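Peptidase (Yersinia bercovieri, PDB 5NYW) is of unknown function but belongs to the Ntn-hydrolase clan as an ancestral proteasome beta-subunit and assembles into a fourteen-chain complex. Local coordinates at residues L[170-173]-L[174-177]. Sequence-based numbering, arbitrary orientation.
Sequences QAMQ and CALI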
loop_
_atom_site.group_PDB
_atom_site.type_symbol
_atom_site.label_atom_id
_atom_site.label_comp_id
_atom_site.label_asym_id
_atom_site.label_seq_id
_atom_site.Cartn_x
_atom_site.Cartn_y
_atom_site.Cartn_z
ATOM N N GLN L 170 45.639 -35.573 -1.037
ATOM C CA GLN L 170 44.650 -36.382 -1.719
ATOM C C GLN L 170 43.419 -35.548 -2.069
ATOM O O GLN L 170 42.754 -35.813 -3.074
ATOM C CB GLN L 170 44.242 -37.580 -0.866
ATOM C CG GLN L 170 45.318 -38.619 -0.653
ATOM C CD GLN L 170 44.745 -39.875 -0.022
ATOM O OE1 GLN L 170 43.599 -39.888 0.428
ATOM N NE2 GLN L 170 45.531 -40.944 -0.006
ATOM N N ALA L 171 43.093 -34.565 -1.232
ATOM C CA ALA L 171 41.980 -33.660 -1.530
ATOM C C ALA L 171 42.256 -32.815 -2.764
ATOM O O ALA L 171 41.402 -32.644 -3.632
ATOM C CB ALA L 171 41.700 -32.777 -0.360
ATOM N N MET L 172 43.465 -32.292 -2.852
ATOM C CA MET L 172 43.817 -31.518 -4.020
ATOM C C MET L 172 43.824 -32.423 -5.252
ATOM O O MET L 172 43.331 -32.025 -6.311
ATOM C CB MET L 172 45.176 -30.846 -3.841
ATOM C CG MET L 172 45.601 -30.056 -5.082
ATOM S SD MET L 172 44.355 -28.843 -5.621
ATOM C CE MET L 172 44.484 -27.621 -4.327
ATOM N N GLN L 173 44.323 -33.651 -5.099
ATOM C CA GLN L 173 44.281 -34.630 -6.200
ATOM C C GLN L 173 42.862 -34.890 -6.673
ATOM O O GLN L 173 42.587 -34.905 -7.873
ATOM C CB GLN L 173 44.901 -35.970 -5.797
ATOM C CG GLN L 173 46.407 -35.980 -5.787
ATOM C CD GLN L 173 46.981 -37.306 -5.322
ATOM O OE1 GLN L 173 46.434 -37.963 -4.440
ATOM N NE2 GLN L 173 48.069 -37.724 -5.955
ATOM N N CYS L 174 41.960 -35.053 -5.717
ATOM C CA CYS L 174 40.558 -35.258 -6.021
ATOM C C CYS L 174 39.984 -34.059 -6.789
ATOM O O CYS L 174 39.305 -34.243 -7.796
ATOM C CB CYS L 174 39.791 -35.507 -4.726
ATOM S SG CYS L 174 38.021 -35.651 -4.918
ATOM N N ALA L 175 40.294 -32.839 -6.343
ATOM C CA ALA L 175 39.852 -31.626 -7.034
ATOM C C ALA L 175 40.358 -31.578 -8.484
ATOM O O ALA L 175 39.597 -31.216 -9.382
ATOM C CB ALA L 175 40.304 -30.367 -6.274
ATOM N N LEU L 176 41.625 -31.952 -8.709
ATOM C CA LEU L 176 42.218 -31.930 -10.056
ATOM C C LEU L 176 41.540 -32.913 -11.030
ATOM O O LEU L 176 41.342 -32.592 -12.210
ATOM C CB LEU L 176 43.721 -32.250 -10.003
ATOM C CG LEU L 176 44.555 -31.183 -9.300
ATOM C CD1 LEU L 176 46.014 -31.590 -9.199
ATOM C CD2 LEU L 176 44.403 -29.847 -10.001
ATOM N N ILE L 177 41.195 -34.102 -10.538
ATOM C CA ILE L 177 40.471 -35.071 -11.349
ATOM C C ILE L 177 39.049 -34.572 -11.639
ATOM O O ILE L 177 38.554 -34.701 -12.763
ATOM C CB ILE L 177 40.438 -36.461 -10.664
ATOM C CG1 ILE L 177 41.862 -37.004 -10.515
ATOM C CG2 ILE L 177 39.565 -37.445 -11.452
ATOM C CD1 ILE L 177 41.963 -38.182 -9.581
#
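Two successive turns of the alpha-helix 168-185, in an Ntn-hydrolase fold of the proteasome beta-subunit type, join through four i to i+4 bonds that pair Gln170 with Cys174, Ala171 with Ala175, Met172 with Leu176 and Gln173 with Ile177. Cys174 N donates to Gln170 O at 2.9 Å. Ala175 N bonds to Ala171 O with an N-H...O angle of 163°, and Leu176 N reaches Met172 O at 2.9 Å. The last bond of the four is slightly longer, 3.1 Å from Ile177 N to Gln173 O.

Side-chain contacts between the two turns are few. Met172 has CG anti to the backbone N, and the turn about CB-CG (chi2 54°) swings its sulfur back beside the next turn: SD lies 4.4 Å from Ala175 CB and equally far from Leu176 CG, a loose apolar touch. The branch carbon of Leu176 settles against the backbone instead, CG being 3.3 Å from Met172 O, the same oxygen that accepts the Leu176 amide. Ile177 repeats this one residue on: its CG1 lies beside its own backbone N (chi1 -63°) and rests 3.5 Å from Gln173 O. Cys174 meets the preceding turn through CB, 3.4 Å from Gln170 O, and not through SG. The chain of Gln173 runs extended beyond CG and carries its buried amide NE2 to a hydrogen bond with Tyr217 OH of helix 216-234.

The helix is packed on several fronts. Ala171, Cys174 and Ala175 lie against Met6 of strand 2-7; Cys174 also meets Ile158 and Val161 of helix 155-161. Gln173, Leu176 and Ile177 pack on helix 216-234, and a second subunit adds its Leu241 against Met172 and its Leu236 against Ile177, so this helix lies between a sheet strand, two helices and a subunit interface.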